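Local coordinates for putative diflavin flavoprotein A 5 (Nostoc sp. PCC 7120, PDB 4FEK) that probably mediates electron transfer from NADH to oxygen, reducing it to water, this piece being its N-terminal metallo-beta-lactamase-like part, at residues A[149-163]-A[211-224]. Sequence-based numbering, arbitrary orientation.
Sequences LPIPSPRWPAGLCTY and HVEAALEKISDLQV
Tyr163 crosses to the turn that follows helix 209-219. Its CG lies anti to the backbone N (chi1 177°), which carries the ring out along Leu222. Tyr163 CB meets Leu222 CD1 at 4.0 Å. CG and CD1 touch that same methyl, while CD2 meets Leu222 CD2. Leu222 CD2 sits over one ring face, offset toward the rim, in a CH-pi contact 4.2 Å from the centroid of the Tyr163 ring. Farther out, CE1 and CZ both come close to Gln223 O, and Val224 CG2 lies obliquely to the ring near CE1. At the tip, Tyr163 OH donates a very short hydrogen bond to Gln223 O, 2.5 Å away and near the ring plane. A water accepts from Gln223 N and gives a weak bond to Tyr163 OH, making a second link to the same residue.

Leu149 meets Leu222 tip to tip, with Leu149 CD2 4.0 Å from Leu222 CD1. The same CD2 also approaches Ile219 CG2. Next along, Ile151 CG2 touches both Ala215 CB, at 3.9 Å, and Lys218 CD. The Lys218 chain is extended beyond CG and runs past Ile151 toward Pro150 O and the ring of Pro152.

At the other end, His211 packs against Ser153 and Pro154. Pro154 CD lies over one face of the imidazole, 3.5 Å from the His211 ring centroid and 20° off its normal. Ser153 CA makes a more off-centre CH-pi contact with the ring. Ser153 OG accepts from Trp156 N in an ST motif, within the loop that joins the two strands.

In this metallo-beta-lactamase fold, helix 209-219 thus packs on the end of strand 145-150 and the start of the connecting loop. The segment after the helix packs on Tyr163 of strand 160-164. Leu170 of strand 169-173 touches Tyr163, Ile219, Leu222 and Val224. On another side of the helix, Val212 packs on helix 239-258.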
loop_
_atom_site.group_PDB
_atom_site.type_symbol
_atom_site.label_atom_id
_atom_site.label_comp_id
_atom_site.label_asym_id
_atom_site.label_seq_id
_atom_site.Cartn_x
_atom_site.Cartn_y
_atom_site.Cartn_z
ATOM N N LEU A 149 -2.496 -1.707 12.061
ATOM C CA LEU A 149 -1.277 -2.205 12.675
ATOM C C LEU A 149 -0.109 -1.317 12.260
ATOM O O LEU A 149 0.488 -1.510 11.200
ATOM C CB LEU A 149 -1.007 -3.658 12.273
ATOM C CG LEU A 149 -2.064 -4.732 12.589
ATOM C CD1 LEU A 149 -3.238 -4.736 11.597
ATOM C CD2 LEU A 149 -1.420 -6.101 12.636
ATOM N N PRO A 150 0.214 -0.325 13.101
ATOM C CA PRO A 150 1.346 0.537 12.763
ATOM C C PRO A 150 2.599 -0.310 12.793
ATOM O O PRO A 150 2.810 -1.096 13.735
ATOM C CB PRO A 150 1.361 1.573 13.905
ATOM C CG PRO A 150 -0.046 1.546 14.446
ATOM C CD PRO A 150 -0.454 0.102 14.344
ATOM N N ILE A 151 3.409 -0.160 11.756
ATOM C CA ILE A 151 4.711 -0.827 11.700
ATOM C C ILE A 151 5.801 0.218 11.485
ATOM O O ILE A 151 6.470 0.238 10.455
ATOM C CB ILE A 151 4.736 -1.953 10.623
ATOM C CG1 ILE A 151 4.216 -1.439 9.278
ATOM C CG2 ILE A 151 3.896 -3.164 11.097
ATOM C CD1 ILE A 151 4.593 -2.347 8.114
ATOM N N PRO A 152 6.001 1.096 12.495
ATOM C CA PRO A 152 6.981 2.173 12.327
ATOM C C PRO A 152 8.414 1.617 12.168
ATOM O O PRO A 152 8.816 0.701 12.895
ATOM C CB PRO A 152 6.864 2.951 13.649
ATOM C CG PRO A 152 6.394 1.929 14.655
ATOM C CD PRO A 152 5.443 1.055 13.858
ATOM N N SER A 153 9.160 2.191 11.230
ATOM C CA SER A 153 10.557 1.846 11.010
ATOM C C SER A 153 11.318 3.125 10.657
ATOM O O SER A 153 10.709 4.127 10.241
ATOM C CB SER A 153 10.681 0.811 9.884
ATOM O OG SER A 153 10.270 1.352 8.640
ATOM N N PRO A 154 12.650 3.103 10.804
ATOM C CA PRO A 154 13.440 4.295 10.486
ATOM C C PRO A 154 13.175 4.820 9.071
ATOM O O PRO A 154 13.040 6.028 8.876
ATOM C CB PRO A 154 14.884 3.796 10.631
ATOM C CG PRO A 154 14.779 2.716 11.677
ATOM C CD PRO A 154 13.482 2.021 11.373
ATOM N N ARG A 155 13.054 3.923 8.102
ATOM C CA ARG A 155 12.740 4.300 6.724
ATOM C C ARG A 155 11.296 4.817 6.539
ATOM O O ARG A 155 11.051 5.783 5.793
ATOM C CB ARG A 155 12.999 3.105 5.808
ATOM C CG ARG A 155 12.616 3.315 4.362
ATOM C CD ARG A 155 13.551 4.290 3.681
ATOM N NE ARG A 155 13.276 4.384 2.249
ATOM C CZ ARG A 155 12.245 5.041 1.724
ATOM N NH1 ARG A 155 11.374 5.662 2.514
ATOM N NH2 ARG A 155 12.082 5.074 0.408
ATOM N N TRP A 156 10.336 4.158 7.204
ATOM C CA TRP A 156 8.923 4.574 7.174
ATOM C C TRP A 156 8.333 4.700 8.581
ATOM O O TRP A 156 7.668 3.788 9.066
ATOM C CB TRP A 156 8.049 3.613 6.335
ATOM C CG TRP A 156 8.474 3.476 4.913
ATOM C CD1 TRP A 156 8.234 4.360 3.885
ATOM C CD2 TRP A 156 9.212 2.391 4.347
ATOM N NE1 TRP A 156 8.787 3.882 2.719
ATOM C CE2 TRP A 156 9.389 2.675 2.976
ATOM C CE3 TRP A 156 9.762 1.203 4.878
ATOM C CZ2 TRP A 156 10.087 1.821 2.122
ATOM C CZ3 TRP A 156 10.457 0.352 4.021
ATOM C CH2 TRP A 156 10.608 0.664 2.664
ATOM N N PRO A 157 8.561 5.842 9.245
ATOM C CA PRO A 157 8.057 6.032 10.611
ATOM C C PRO A 157 6.542 5.889 10.666
ATOM O O PRO A 157 6.004 5.493 11.696
ATOM C CB PRO A 157 8.486 7.478 10.952
ATOM C CG PRO A 157 9.725 7.703 10.049
ATOM C CD PRO A 157 9.389 6.967 8.777
ATOM N N ALA A 158 5.865 6.175 9.555
ATOM C CA ALA A 158 4.412 6.107 9.529
ATOM C C ALA A 158 3.905 4.859 8.801
ATOM O O ALA A 158 2.745 4.803 8.369
ATOM C CB ALA A 158 3.843 7.388 8.869
ATOM N N GLY A 159 4.777 3.867 8.641
ATOM C CA GLY A 159 4.382 2.605 8.025
ATOM C C GLY A 159 3.170 2.012 8.709
ATOM O O GLY A 159 3.106 1.965 9.924
ATOM N N LEU A 160 2.185 1.584 7.922
ATOM C CA LEU A 160 0.925 1.116 8.484
ATOM C C LEU A 160 0.384 -0.001 7.615
ATOM O O LEU A 160 0.345 0.145 6.391
ATOM C CB LEU A 160 -0.106 2.267 8.455
ATOM C CG LEU A 160 -1.516 2.010 8.990
ATOM C CD1 LEU A 160 -1.454 1.843 10.511
ATOM C CD2 LEU A 160 -2.445 3.181 8.636
ATOM N N CYS A 161 -0.010 -1.107 8.237
ATOM C CA CYS A 161 -0.798 -2.147 7.577
ATOM C C CYS A 161 -2.250 -2.015 8.020
ATOM O O CYS A 161 -2.517 -1.611 9.150
ATOM C CB CYS A 161 -0.289 -3.548 7.960
ATOM S SG CYS A 161 1.301 -3.973 7.210
ATOM N N THR A 162 -3.175 -2.357 7.128
ATOM C CA THR A 162 -4.597 -2.282 7.415
ATOM C C THR A 162 -5.214 -3.617 7.081
ATOM O O THR A 162 -4.903 -4.188 6.048
ATOM C CB THR A 162 -5.292 -1.237 6.536
ATOM O OG1 THR A 162 -4.614 0.010 6.661
ATOM C CG2 THR A 162 -6.770 -1.075 6.975
ATOM N N TYR A 163 -6.075 -4.117 7.963
ATOM C CA TYR A 163 -6.673 -5.431 7.779
ATOM C C TYR A 163 -8.202 -5.319 7.756
ATOM O O TYR A 163 -8.798 -4.764 8.666
ATOM C CB TYR A 163 -6.214 -6.358 8.906
ATOM C CG TYR A 163 -6.812 -7.751 8.899
ATOM C CD1 TYR A 163 -6.384 -8.709 7.991
ATOM C CD2 TYR A 163 -7.782 -8.115 9.827
ATOM C CE1 TYR A 163 -6.914 -9.999 8.003
ATOM C CE2 TYR A 163 -8.326 -9.406 9.846
ATOM C CZ TYR A 163 -7.883 -10.336 8.928
ATOM O OH TYR A 163 -8.405 -11.609 8.940
ATOM N N HIS A 211 13.273 -4.617 11.835
ATOM C CA HIS A 211 11.910 -4.105 11.737
ATOM C C HIS A 211 11.011 -4.987 10.884
ATOM O O HIS A 211 9.821 -5.084 11.155
ATOM C CB HIS A 211 11.888 -2.667 11.236
ATOM C CG HIS A 211 12.358 -1.686 12.255
ATOM N ND1 HIS A 211 13.690 -1.395 12.435
ATOM C CD2 HIS A 211 11.678 -0.957 13.171
ATOM C CE1 HIS A 211 13.813 -0.513 13.414
ATOM N NE2 HIS A 211 12.609 -0.222 13.870
ATOM N N VAL A 212 11.562 -5.622 9.851
ATOM C CA VAL A 212 10.751 -6.576 9.078
ATOM C C VAL A 212 10.266 -7.712 9.973
ATOM O O VAL A 212 9.111 -8.123 9.902
ATOM C CB VAL A 212 11.561 -7.149 7.914
ATOM C CG1 VAL A 212 10.778 -8.233 7.185
ATOM C CG2 VAL A 212 11.966 -6.022 6.993
ATOM N N GLU A 213 11.162 -8.210 10.830
ATOM C CA GLU A 213 10.817 -9.277 11.771
ATOM C C GLU A 213 9.713 -8.839 12.719
ATOM O O GLU A 213 8.804 -9.615 13.006
ATOM C CB GLU A 213 12.048 -9.742 12.585
ATOM C CG GLU A 213 13.139 -10.397 11.751
ATOM C CD GLU A 213 14.274 -11.004 12.589
ATOM O OE1 GLU A 213 14.587 -10.480 13.693
ATOM O OE2 GLU A 213 14.853 -12.017 12.130
ATOM N N ALA A 214 9.809 -7.607 13.219
ATOM C CA ALA A 214 8.795 -7.065 14.131
ATOM C C ALA A 214 7.433 -6.977 13.428
ATOM O O ALA A 214 6.394 -7.295 14.011
ATOM C CB ALA A 214 9.223 -5.673 14.660
ATOM N N ALA A 215 7.454 -6.543 12.167
ATOM C CA ALA A 215 6.230 -6.481 11.366
ATOM C C ALA A 215 5.603 -7.869 11.170
ATOM O O ALA A 215 4.389 -8.049 11.326
ATOM C CB ALA A 215 6.507 -5.809 10.011
ATOM N N LEU A 216 6.434 -8.847 10.833
ATOM C CA LEU A 216 5.963 -10.219 10.663
ATOM C C LEU A 216 5.324 -10.748 11.946
ATOM O O LEU A 216 4.276 -11.396 11.907
ATOM C CB LEU A 216 7.108 -11.130 10.200
ATOM C CG LEU A 216 7.718 -10.811 8.823
ATOM C CD1 LEU A 216 8.870 -11.776 8.504
ATOM C CD2 LEU A 216 6.670 -10.845 7.717
ATOM N N GLU A 217 5.944 -10.452 13.087
ATOM C CA GLU A 217 5.372 -10.876 14.361
ATOM C C GLU A 217 3.988 -10.240 14.584
ATOM O O GLU A 217 3.064 -10.912 15.030
ATOM C CB GLU A 217 6.307 -10.530 15.524
ATOM C CG GLU A 217 6.229 -11.500 16.710
ATOM C CD GLU A 217 4.930 -11.389 17.499
ATOM O OE1 GLU A 217 4.447 -10.253 17.694
ATOM O OE2 GLU A 217 4.393 -12.439 17.928
ATOM N N LYS A 218 3.872 -8.945 14.292
ATOM C CA LYS A 218 2.590 -8.217 14.422
ATOM C C LYS A 218 1.461 -8.823 13.606
ATOM O O LYS A 218 0.330 -8.960 14.085
ATOM C CB LYS A 218 2.744 -6.732 14.055
ATOM C CG LYS A 218 3.270 -5.855 15.185
ATOM C CD LYS A 218 3.814 -4.533 14.646
ATOM C CE LYS A 218 4.687 -3.812 15.677
ATOM N NZ LYS A 218 5.671 -2.876 15.040
ATOM N N ILE A 219 1.749 -9.195 12.369
ATOM C CA ILE A 219 0.693 -9.717 11.520
ATOM C C ILE A 219 0.446 -11.210 11.719
ATOM O O ILE A 219 -0.568 -11.728 11.258
ATOM C CB ILE A 219 0.960 -9.434 10.027
ATOM C CG1 ILE A 219 2.120 -10.276 9.515
ATOM C CG2 ILE A 219 1.204 -7.932 9.771
ATOM C CD1 ILE A 219 2.471 -9.990 8.055
ATOM N N SER A 220 1.361 -11.893 12.415
ATOM C CA SER A 220 1.304 -13.353 12.549
ATOM C C SER A 220 0.013 -13.902 13.155
ATOM O O SER A 220 -0.384 -15.018 12.841
ATOM C CB SER A 220 2.522 -13.903 13.313
ATOM O OG SER A 220 2.480 -13.537 14.672
ATOM N N ASP A 221 -0.649 -13.136 14.015
ATOM C CA ASP A 221 -1.928 -13.601 14.546
ATOM C C ASP A 221 -3.146 -13.361 13.633
ATOM O O ASP A 221 -4.254 -13.781 13.958
ATOM C CB ASP A 221 -2.165 -13.050 15.951
ATOM C CG ASP A 221 -1.506 -13.902 17.024
ATOM O OD1 ASP A 221 -1.787 -15.123 17.068
ATOM O OD2 ASP A 221 -0.695 -13.358 17.808
ATOM N N LEU A 222 -2.938 -12.722 12.488
ATOM C CA LEU A 222 -4.033 -12.449 11.566
ATOM C C LEU A 222 -4.329 -13.636 10.667
ATOM O O LEU A 222 -3.423 -14.336 10.210
ATOM C CB LEU A 222 -3.736 -11.224 10.700
ATOM C CG LEU A 222 -3.635 -9.889 11.423
ATOM C CD1 LEU A 222 -3.429 -8.751 10.421
ATOM C CD2 LEU A 222 -4.883 -9.683 12.263
ATOM N N GLN A 223 -5.608 -13.858 10.408
ATOM C CA GLN A 223 -5.994 -14.804 9.379
ATOM C C GLN A 223 -6.091 -14.070 8.039
ATOM O O GLN A 223 -7.049 -13.330 7.806
ATOM C CB GLN A 223 -7.328 -15.425 9.746
ATOM C CG GLN A 223 -7.722 -16.594 8.889
ATOM C CD GLN A 223 -9.071 -17.149 9.293
ATOM O OE1 GLN A 223 -9.926 -17.414 8.445
ATOM N NE2 GLN A 223 -9.275 -17.322 10.600
ATOM N N VAL A 224 -5.115 -14.291 7.159
ATOM C CA VAL A 224 -4.997 -13.509 5.918
ATOM C C VAL A 224 -5.122 -14.363 4.659
ATOM O O VAL A 224 -4.430 -15.371 4.503
ATOM C CB VAL A 224 -3.638 -12.755 5.839
ATOM C CG1 VAL A 224 -3.602 -11.826 4.632
ATOM C CG2 VAL A 224 -3.368 -11.987 7.106
HETATM O O HOH W 1 -7.781 -12.909 11.921
#